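Local coordinates for protein transcobalamin-1 (Homo sapiens, PDB 4KKI) that binds vitamin B12 with femtomolar affinity, carries it in secretions and protects it from the acid of the stomach, at residues Leu39-Asn47 and Ser60-Leu71; Asn137-Ser148 and His169-Tyr177. One frame throughout, in Å; residues are numbered along the deposited sequence.

Contact 1: Leu39-Asn47 and Ser60-Leu71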
loop_
_atom_site.group_PDB
_atom_site.type_symbol
_atom_site.label_atom_id
_atom_site.label_comp_id
_atom_site.label_asym_id
_atom_site.label_seq_id
_atom_site.Cartn_x
_atom_site.Cartn_y
_atom_site.Cartn_z
ATOM N N LEU A 39 -6.659 4.029 15.348
ATOM C CA LEU A 39 -5.954 4.420 14.136
ATOM C C LEU A 39 -5.221 5.728 14.379
ATOM O O LEU A 39 -4.051 5.873 14.021
ATOM C CB LEU A 39 -6.926 4.587 12.968
ATOM C CG LEU A 39 -7.778 3.382 12.568
ATOM C CD1 LEU A 39 -8.592 3.707 11.326
ATOM C CD2 LEU A 39 -6.909 2.161 12.339
ATOM N N LEU A 40 -5.923 6.676 14.993
ATOM C CA LEU A 40 -5.359 7.983 15.298
ATOM C C LEU A 40 -4.170 7.833 16.240
ATOM O O LEU A 40 -3.099 8.383 15.990
ATOM C CB LEU A 40 -6.425 8.901 15.912
ATOM C CG LEU A 40 -7.697 9.127 15.083
ATOM C CD1 LEU A 40 -8.721 9.968 15.841
ATOM C CD2 LEU A 40 -7.363 9.768 13.745
ATOM N N ASN A 41 -4.361 7.071 17.313
ATOM C CA ASN A 41 -3.295 6.821 18.276
ATOM C C ASN A 41 -2.055 6.216 17.633
ATOM O O ASN A 41 -0.952 6.718 17.823
ATOM C CB ASN A 41 -3.788 5.928 19.418
ATOM C CG ASN A 41 -4.838 6.609 20.272
ATOM O OD1 ASN A 41 -4.867 7.835 20.378
ATOM N ND2 ASN A 41 -5.705 5.815 20.889
ATOM N N THR A 42 -2.252 5.152 16.861
ATOM C CA THR A 42 -1.167 4.489 16.141
ATOM C C THR A 42 -0.332 5.461 15.300
ATOM O O THR A 42 0.897 5.448 15.359
ATOM C CB THR A 42 -1.713 3.365 15.232
ATOM O OG1 THR A 42 -2.209 2.290 16.041
ATOM C CG2 THR A 42 -0.626 2.836 14.314
ATOM N N MET A 43 -1.005 6.312 14.533
ATOM C CA MET A 43 -0.313 7.268 13.673
ATOM C C MET A 43 0.449 8.320 14.477
ATOM O O MET A 43 1.494 8.804 14.042
ATOM C CB MET A 43 -1.298 7.919 12.697
ATOM C CG MET A 43 -2.054 6.896 11.852
ATOM S SD MET A 43 -3.450 7.548 10.911
ATOM C CE MET A 43 -2.623 8.134 9.443
ATOM N N ILE A 44 -0.062 8.658 15.657
ATOM C CA ILE A 44 0.628 9.600 16.535
ATOM C C ILE A 44 1.922 9.003 17.097
ATOM O O ILE A 44 2.937 9.694 17.191
ATOM C CB ILE A 44 -0.275 10.086 17.692
ATOM C CG1 ILE A 44 -1.526 10.774 17.149
ATOM C CG2 ILE A 44 0.477 11.053 18.591
ATOM C CD1 ILE A 44 -1.233 11.985 16.302
ATOM N N GLN A 45 1.888 7.720 17.458
ATOM C CA GLN A 45 3.067 7.066 18.031
ATOM C C GLN A 45 4.190 6.940 17.009
ATOM O O GLN A 45 5.355 6.785 17.376
ATOM C CB GLN A 45 2.741 5.672 18.584
ATOM C CG GLN A 45 1.372 5.503 19.226
ATOM C CD GLN A 45 1.222 6.201 20.567
ATOM O OE1 GLN A 45 2.055 7.017 20.963
ATOM N NE2 GLN A 45 0.147 5.876 21.278
ATOM N N SER A 46 3.834 7.003 15.729
ATOM C CA SER A 46 4.815 6.865 14.656
ATOM C C SER A 46 5.808 8.029 14.631
ATOM O O SER A 46 6.834 7.960 13.956
ATOM C CB SER A 46 4.126 6.708 13.295
ATOM O OG SER A 46 3.450 7.891 12.913
ATOM N N ASN A 47 5.495 9.093 15.371
ATOM C CA ASN A 47 6.425 10.203 15.570
ATOM C C ASN A 47 7.766 9.748 16.138
ATOM O O ASN A 47 8.812 10.300 15.801
ATOM C CB ASN A 47 5.818 11.250 16.506
ATOM C CG ASN A 47 5.167 12.396 15.759
ATOM O OD1 ASN A 47 3.964 12.626 15.881
ATOM N ND2 ASN A 47 5.962 13.130 14.989
ATOM N N SER A 60 -2.951 10.527 4.706
ATOM C CA SER A 60 -4.156 9.888 5.212
ATOM C C SER A 60 -4.987 10.848 6.061
ATOM O O SER A 60 -6.203 10.947 5.898
ATOM C CB SER A 60 -3.772 8.657 6.038
ATOM O OG SER A 60 -4.897 8.097 6.686
ATOM N N LEU A 61 -4.318 11.557 6.963
ATOM C CA LEU A 61 -4.982 12.480 7.876
ATOM C C LEU A 61 -5.576 13.696 7.168
ATOM O O LEU A 61 -6.723 14.071 7.422
ATOM C CB LEU A 61 -4.008 12.928 8.968
ATOM C CG LEU A 61 -3.595 11.811 9.929
ATOM C CD1 LEU A 61 -2.421 12.232 10.793
ATOM C CD2 LEU A 61 -4.779 11.402 10.792
ATOM N N LYS A 62 -4.797 14.312 6.285
ATOM C CA LYS A 62 -5.252 15.504 5.574
ATOM C C LYS A 62 -6.448 15.177 4.685
ATOM O O LYS A 62 -7.326 16.014 4.468
ATOM C CB LYS A 62 -4.111 16.117 4.755
ATOM C CG LYS A 62 -2.942 16.608 5.603
ATOM C CD LYS A 62 -2.601 18.062 5.320
ATOM C CE LYS A 62 -2.068 18.252 3.910
ATOM N NZ LYS A 62 -1.722 19.678 3.650
ATOM N N LEU A 63 -6.483 13.943 4.197
ATOM C CA LEU A 63 -7.553 13.481 3.325
ATOM C C LEU A 63 -8.906 13.440 4.040
ATOM O O LEU A 63 -9.953 13.610 3.414
ATOM C CB LEU A 63 -7.203 12.101 2.773
ATOM C CG LEU A 63 -7.867 11.701 1.461
ATOM C CD1 LEU A 63 -7.700 12.798 0.420
ATOM C CD2 LEU A 63 -7.254 10.405 0.977
ATOM N N VAL A 64 -8.880 13.216 5.350
ATOM C CA VAL A 64 -10.107 13.201 6.141
ATOM C C VAL A 64 -10.260 14.479 6.971
ATOM O O VAL A 64 -11.016 14.518 7.942
ATOM C CB VAL A 64 -10.190 11.950 7.044
ATOM C CG1 VAL A 64 -10.124 10.689 6.195
ATOM C CG2 VAL A 64 -9.073 11.951 8.072
ATOM N N GLY A 65 -9.541 15.524 6.577
ATOM C CA GLY A 65 -9.662 16.819 7.221
ATOM C C GLY A 65 -9.054 16.843 8.607
ATOM O O GLY A 65 -9.590 17.458 9.525
ATOM N N ILE A 66 -7.930 16.156 8.763
ATOM C CA ILE A 66 -7.229 16.144 10.036
ATOM C C ILE A 66 -5.792 16.622 9.867
ATOM O O ILE A 66 -5.048 16.109 9.031
ATOM C CB ILE A 66 -7.219 14.747 10.667
ATOM C CG1 ILE A 66 -8.641 14.300 11.006
ATOM C CG2 ILE A 66 -6.360 14.740 11.918
ATOM C CD1 ILE A 66 -8.704 12.926 11.642
ATOM N N GLN A 67 -5.409 17.616 10.658
ATOM C CA GLN A 67 -4.040 18.106 10.640
ATOM C C GLN A 67 -3.355 17.788 11.960
ATOM O O GLN A 67 -3.886 18.082 13.025
ATOM C CB GLN A 67 -4.014 19.608 10.364
ATOM C CG GLN A 67 -4.702 19.997 9.066
ATOM C CD GLN A 67 -4.628 21.484 8.787
ATOM O OE1 GLN A 67 -5.558 22.230 9.092
ATOM N NE2 GLN A 67 -3.517 21.922 8.206
ATOM N N ILE A 68 -2.191 17.156 11.884
ATOM C CA ILE A 68 -1.405 16.854 13.072
ATOM C C ILE A 68 -0.028 17.478 12.920
ATOM O O ILE A 68 0.778 17.032 12.104
ATOM C CB ILE A 68 -1.260 15.338 13.294
ATOM C CG1 ILE A 68 -2.636 14.693 13.465
ATOM C CG2 ILE A 68 -0.388 15.060 14.510
ATOM C CD1 ILE A 68 -3.420 15.232 14.642
ATOM N N GLN A 69 0.226 18.512 13.713
ATOM C CA GLN A 69 1.435 19.320 13.581
ATOM C C GLN A 69 2.733 18.521 13.669
ATOM O O GLN A 69 3.607 18.663 12.814
ATOM C CB GLN A 69 1.444 20.439 14.622
ATOM C CG GLN A 69 2.617 21.391 14.480
ATOM C CD GLN A 69 2.609 22.118 13.148
ATOM O OE1 GLN A 69 1.553 22.332 12.550
ATOM N NE2 GLN A 69 3.791 22.493 12.671
ATOM N N THR A 70 2.857 17.694 14.705
ATOM C CA THR A 70 4.074 16.915 14.924
ATOM C C THR A 70 4.397 16.020 13.732
ATOM O O THR A 70 5.541 15.961 13.281
ATOM C CB THR A 70 3.972 16.044 16.189
ATOM O OG1 THR A 70 2.752 15.294 16.155
ATOM C CG2 THR A 70 3.994 16.911 17.436
ATOM N N LEU A 71 3.381 15.332 13.224
ATOM C CA LEU A 71 3.544 14.468 12.063
ATOM C C LEU A 71 3.824 15.288 10.809
ATOM O O LEU A 71 4.602 14.879 9.947
ATOM C CB LEU A 71 2.301 13.595 11.868
ATOM C CG LEU A 71 2.078 12.539 12.953
ATOM C CD1 LEU A 71 0.698 11.912 12.835
ATOM C CD2 LEU A 71 3.163 11.468 12.882
#
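The side-chain amide of Asn47, the flat group of this contact, has methyl CD2 of Leu71 over one face, 3.3 Å from Asn47 OD1. On the other side of the amide plane, Thr70 OG1 donates to Asn47 OD1 over 2.9 Å, tilted 33° from the carbonyl plane, while Asn47 ND2 makes a weak bond of 3.3 Å to Thr70 O. Both ends of the amide are thus taken up by a single residue at the start of helix 69-85, which limits its rotation. Were Asn47 replaced by an alanine, Thr70 OG1 would probably lose this acceptor and the first turn of helix 69-85 would be less firmly joined to the 3-10 segment beyond helix 37-45. Leu71 CD2 also packs on Met43 O (3.4 Å).

Next to the amide the contact turns apolar. Ile44 CD1 lies 3.7 Å from Ile68 CG2 and also reaches Leu71 CD1, its side chain crossing both at about a right angle. Further back along helix 37-45, Leu40 CD2 meets Ile66 CD1 at 4.0 Å, again crosswise. Met43 bends at its thioether (chi3 85°), which brings CE tip to tip with Leu61, 3.8 Å from Leu61 CG, and against Ser60. The Ser60 hydroxyl bonds to Ala288 O of helix 284-294, so the methyl packs beside a group already satisfied.

A Schellman motif with Gly65 at C-prime ends helix 55-63; the extended residues that follow turn Ile66 and Ile68 toward helix 37-45 before the chain enters helix 69-85. The contact thus joins three consecutive helices of the alpha6-alpha6 barrel. Its chemistry is divided: aliphatic side chains and a thioether make up most of the surface, whereas the hydrogen bonds between the segments are those of Asn47 and Thr70, where exposed Thr70 marks the solvent side.

Contact 2: Asn137-Ser148 and His169-Tyr177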
loop_
_atom_site.group_PDB
_atom_site.type_symbol
_atom_site.label_atom_id
_atom_site.label_comp_id
_atom_site.label_asym_id
_atom_site.label_seq_id
_atom_site.Cartn_x
_atom_site.Cartn_y
_atom_site.Cartn_z
ATOM N N ASN A 137 11.430 -7.325 -19.988
ATOM C CA ASN A 137 10.338 -8.283 -20.180
ATOM C C ASN A 137 9.026 -7.900 -19.484
ATOM O O ASN A 137 8.218 -8.765 -19.139
ATOM C CB ASN A 137 10.798 -9.688 -19.753
ATOM C CG ASN A 137 9.974 -10.800 -20.381
ATOM O OD1 ASN A 137 9.470 -10.669 -21.497
ATOM N ND2 ASN A 137 9.837 -11.907 -19.658
ATOM N N GLY A 138 8.823 -6.602 -19.281
ATOM C CA GLY A 138 7.580 -6.097 -18.730
ATOM C C GLY A 138 7.597 -5.838 -17.235
ATOM O O GLY A 138 6.583 -5.450 -16.663
ATOM N N THR A 139 8.741 -6.054 -16.594
ATOM C CA THR A 139 8.870 -5.796 -15.161
ATOM C C THR A 139 9.345 -4.367 -14.908
ATOM O O THR A 139 10.401 -3.964 -15.393
ATOM C CB THR A 139 9.846 -6.782 -14.484
ATOM O OG1 THR A 139 9.453 -8.125 -14.787
ATOM C CG2 THR A 139 9.840 -6.593 -12.981
ATOM N N PRO A 140 8.560 -3.589 -14.149
ATOM C CA PRO A 140 8.956 -2.219 -13.814
ATOM C C PRO A 140 10.093 -2.205 -12.800
ATOM O O PRO A 140 10.510 -3.264 -12.330
ATOM C CB PRO A 140 7.685 -1.632 -13.198
ATOM C CG PRO A 140 6.967 -2.809 -12.642
ATOM C CD PRO A 140 7.247 -3.940 -13.584
ATOM N N LEU A 141 10.596 -1.015 -12.484
ATOM C CA LEU A 141 11.635 -0.870 -11.474
ATOM C C LEU A 141 11.092 -1.283 -10.115
ATOM O O LEU A 141 11.795 -1.898 -9.314
ATOM C CB LEU A 141 12.141 0.574 -11.428
ATOM C CG LEU A 141 13.056 1.004 -12.575
ATOM C CD1 LEU A 141 13.346 2.496 -12.511
ATOM C CD2 LEU A 141 14.349 0.203 -12.539
ATOM N N THR A 142 9.830 -0.946 -9.868
ATOM C CA THR A 142 9.167 -1.306 -8.622
ATOM C C THR A 142 8.009 -2.274 -8.863
ATOM O O THR A 142 8.201 -3.488 -8.886
ATOM C CB THR A 142 8.655 -0.061 -7.875
ATOM O OG1 THR A 142 7.710 0.638 -8.694
ATOM C CG2 THR A 142 9.813 0.869 -7.538
ATOM N N ASN A 143 6.809 -1.732 -9.045
ATOM C CA ASN A 143 5.616 -2.556 -9.199
ATOM C C ASN A 143 4.454 -1.742 -9.765
ATOM O O ASN A 143 4.585 -0.538 -9.981
ATOM C CB ASN A 143 5.226 -3.160 -7.852
ATOM C CG ASN A 143 5.122 -2.117 -6.761
ATOM O OD1 ASN A 143 4.197 -1.309 -6.753
ATOM N ND2 ASN A 143 6.076 -2.123 -5.839
ATOM N N TYR A 144 3.318 -2.394 -9.996
ATOM C CA TYR A 144 2.166 -1.710 -10.577
ATOM C C TYR A 144 1.391 -0.876 -9.562
ATOM O O TYR A 144 0.661 0.042 -9.932
ATOM C CB TYR A 144 1.229 -2.696 -11.278
ATOM C CG TYR A 144 1.466 -2.817 -12.765
ATOM C CD1 TYR A 144 2.731 -2.619 -13.309
ATOM C CD2 TYR A 144 0.420 -3.114 -13.627
ATOM C CE1 TYR A 144 2.947 -2.730 -14.672
ATOM C CE2 TYR A 144 0.624 -3.222 -14.987
ATOM C CZ TYR A 144 1.887 -3.029 -15.506
ATOM O OH TYR A 144 2.086 -3.135 -16.864
ATOM N N TYR A 145 1.544 -1.203 -8.284
ATOM C CA TYR A 145 0.960 -0.397 -7.224
ATOM C C TYR A 145 1.556 1.009 -7.268
ATOM O O TYR A 145 0.831 2.004 -7.219
ATOM C CB TYR A 145 1.207 -1.055 -5.868
ATOM C CG TYR A 145 0.566 -0.357 -4.694
ATOM C CD1 TYR A 145 -0.738 -0.652 -4.312
ATOM C CD2 TYR A 145 1.270 0.584 -3.954
ATOM C CE1 TYR A 145 -1.326 -0.021 -3.233
ATOM C CE2 TYR A 145 0.692 1.219 -2.873
ATOM C CZ TYR A 145 -0.605 0.915 -2.517
ATOM O OH TYR A 145 -1.179 1.548 -1.440
ATOM N N GLN A 146 2.879 1.086 -7.383
ATOM C CA GLN A 146 3.562 2.371 -7.491
ATOM C C GLN A 146 3.294 3.018 -8.844
ATOM O O GLN A 146 3.129 4.235 -8.939
ATOM C CB GLN A 146 5.068 2.216 -7.268
ATOM C CG GLN A 146 5.431 1.722 -5.878
ATOM C CD GLN A 146 6.886 1.960 -5.529
ATOM O OE1 GLN A 146 7.538 2.837 -6.097
ATOM N NE2 GLN A 146 7.403 1.179 -4.589
ATOM N N LEU A 147 3.242 2.197 -9.888
ATOM C CA LEU A 147 2.940 2.683 -11.227
ATOM C C LEU A 147 1.572 3.354 -11.243
ATOM O O LEU A 147 1.367 4.356 -11.930
ATOM C CB LEU A 147 2.968 1.534 -12.233
ATOM C CG LEU A 147 3.184 1.933 -13.692
ATOM C CD1 LEU A 147 4.618 2.397 -13.904
ATOM C CD2 LEU A 147 2.847 0.782 -14.620
ATOM N N SER A 148 0.642 2.795 -10.475
ATOM C CA SER A 148 -0.696 3.360 -10.356
ATOM C C SER A 148 -0.643 4.647 -9.548
ATOM O O SER A 148 -1.315 5.624 -9.874
ATOM C CB SER A 148 -1.645 2.364 -9.689
ATOM O OG SER A 148 -1.710 1.153 -10.418
ATOM N N HIS A 169 -0.162 -0.382 -20.828
ATOM C CA HIS A 169 0.417 -1.140 -19.719
ATOM C C HIS A 169 -0.566 -1.591 -18.637
ATOM O O HIS A 169 -0.304 -2.562 -17.927
ATOM C CB HIS A 169 1.567 -0.356 -19.079
ATOM C CG HIS A 169 2.730 -0.138 -19.995
ATOM N ND1 HIS A 169 3.605 -1.145 -20.340
ATOM C CD2 HIS A 169 3.162 0.973 -20.639
ATOM C CE1 HIS A 169 4.526 -0.665 -21.156
ATOM N NE2 HIS A 169 4.280 0.618 -21.353
ATOM N N PHE A 170 -1.693 -0.898 -18.507
ATOM C CA PHE A 170 -2.612 -1.165 -17.400
ATOM C C PHE A 170 -3.696 -2.202 -17.698
ATOM O O PHE A 170 -4.668 -2.315 -16.953
ATOM C CB PHE A 170 -3.240 0.137 -16.891
ATOM C CG PHE A 170 -2.349 0.915 -15.963
ATOM C CD1 PHE A 170 -1.306 1.680 -16.461
ATOM C CD2 PHE A 170 -2.555 0.879 -14.592
ATOM C CE1 PHE A 170 -0.482 2.395 -15.608
ATOM C CE2 PHE A 170 -1.736 1.592 -13.736
ATOM C CZ PHE A 170 -0.698 2.352 -14.244
ATOM N N THR A 171 -3.521 -2.953 -18.781
ATOM C CA THR A 171 -4.439 -4.036 -19.129
ATOM C C THR A 171 -4.581 -5.024 -17.973
ATOM O O THR A 171 -3.584 -5.515 -17.448
ATOM C CB THR A 171 -3.944 -4.807 -20.361
ATOM O OG1 THR A 171 -3.284 -3.907 -21.260
ATOM C CG2 THR A 171 -5.109 -5.482 -21.075
ATOM N N PRO A 172 -5.828 -5.322 -17.579
ATOM C CA PRO A 172 -6.137 -6.184 -16.431
ATOM C C PRO A 172 -5.501 -7.573 -16.503
ATOM O O PRO A 172 -5.385 -8.241 -15.475
ATOM C CB PRO A 172 -7.661 -6.305 -16.492
ATOM C CG PRO A 172 -8.102 -5.066 -17.177
ATOM C CD PRO A 172 -7.049 -4.786 -18.202
ATOM N N GLU A 173 -5.098 -8.001 -17.693
ATOM C CA GLU A 173 -4.500 -9.322 -17.848
ATOM C C GLU A 173 -2.982 -9.286 -17.675
ATOM O O GLU A 173 -2.327 -10.328 -17.693
ATOM C CB GLU A 173 -4.881 -9.936 -19.199
ATOM C CG GLU A 173 -6.384 -10.122 -19.394
ATOM C CD GLU A 173 -7.012 -11.022 -18.340
ATOM O OE1 GLU A 173 -6.343 -11.977 -17.891
ATOM O OE2 GLU A 173 -8.176 -10.771 -17.960
ATOM N N ASN A 174 -2.433 -8.087 -17.502
ATOM C CA ASN A 174 -0.999 -7.924 -17.281
ATOM C C ASN A 174 -0.547 -8.666 -16.030
ATOM O O ASN A 174 -1.218 -8.626 -14.999
ATOM C CB ASN A 174 -0.627 -6.445 -17.171
ATOM C CG ASN A 174 0.873 -6.220 -17.159
ATOM O OD1 ASN A 174 1.538 -6.419 -16.140
ATOM N ND2 ASN A 174 1.414 -5.795 -18.294
ATOM N N LYS A 175 0.597 -9.334 -16.130
ATOM C CA LYS A 175 1.090 -10.195 -15.060
ATOM C C LYS A 175 1.360 -9.443 -13.758
ATOM O O LYS A 175 1.304 -10.027 -12.676
ATOM C CB LYS A 175 2.359 -10.924 -15.510
ATOM C CG LYS A 175 3.494 -9.999 -15.922
ATOM C CD LYS A 175 4.743 -10.781 -16.299
ATOM C CE LYS A 175 5.886 -9.848 -16.668
ATOM N NZ LYS A 175 7.131 -10.593 -17.009
ATOM N N ASN A 176 1.642 -8.149 -13.864
ATOM C CA ASN A 176 2.019 -7.355 -12.700
ATOM C C ASN A 176 0.880 -7.097 -11.721
ATOM O O ASN A 176 1.090 -6.523 -10.652
ATOM C CB ASN A 176 2.651 -6.032 -13.131
ATOM C CG ASN A 176 4.004 -6.223 -13.780
ATOM O OD1 ASN A 176 5.005 -6.433 -13.098
ATOM N ND2 ASN A 176 4.042 -6.149 -15.107
ATOM N N TYR A 177 -0.324 -7.519 -12.091
ATOM C CA TYR A 177 -1.471 -7.421 -11.201
ATOM C C TYR A 177 -1.522 -8.627 -10.272
ATOM O O TYR A 177 -2.334 -8.676 -9.349
ATOM C CB TYR A 177 -2.771 -7.342 -12.003
ATOM C CG TYR A 177 -3.074 -5.979 -12.584
ATOM C CD1 TYR A 177 -3.469 -4.927 -11.769
ATOM C CD2 TYR A 177 -2.991 -5.753 -13.951
ATOM C CE1 TYR A 177 -3.761 -3.680 -12.298
ATOM C CE2 TYR A 177 -3.279 -4.512 -14.489
ATOM C CZ TYR A 177 -3.664 -3.481 -13.660
ATOM O OH TYR A 177 -3.952 -2.248 -14.199
HETATM O O HOH W 1 3.287 -5.188 -9.465
#
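Tyr144, in the first turn of helix 144-156 of the alpha6-alpha6 barrel, meets Asn176 across one ring face and, edge-to-face, Tyr177. Its CB lies 3.9 Å from Asn176 O. Beyond it, Asn176 CB sits over the ring centre in a CH-pi contact, 3.4 Å from both Tyr144 CG and Tyr144 CD1. Tyr144 CD2 points at the face of Tyr177, with the planes at 86°. Tyr144 CE1 passes Asn176 ND2 at 3.6 Å, while Tyr144 CE2 and CZ run beside His169 O, the former at 3.2 Å. Phe170 completes the aromatic cluster, nearly parallel to Tyr144 but slid aside. At the tip, Tyr144 OH donates to His169 O over 2.7 Å, tying it to the end of helix 163-169.

With CG beside its backbone N (chi1 -69°), Asn176 turns ND2 toward Gly138 O and a lone pair of Asn174 OD1, two acceptors that fix its rotation; Asn174 OD1 also accepts Asn176 N, an Asx turn. Asn143 caps helix 144-156 through OD1, while its ND2 binds cyanocobalamin. Tyr144 is among the same binding residues, so its packing probably helps place that pocket wall. A water accepts from Tyr144 N and donates to Asn176 O, both at 2.8 Å.

Overall arrangement
Both contacts belong to the N-terminal alpha domain, the alpha6-alpha6 barrel, and follow one another along the chain: contact 1 is complete before contact 2 begins. Their centres are about 30 Å apart, on opposite sides of the chain's centre, and their nearest atoms remain about 11 Å apart, so they do not touch. Contact 1 joins helices 37-45, 55-63 and 69-85; contact 2 sets the start of helix 144-156 against the loop after helix 163-169. Contact 2 holds residues that bind cyanocobalamin, whereas in contact 1 the side chain of Ser60 is about 12 Å from the ligand. The pocket thus takes part of its wall from contact 2, while contact 1 packs helices farther away.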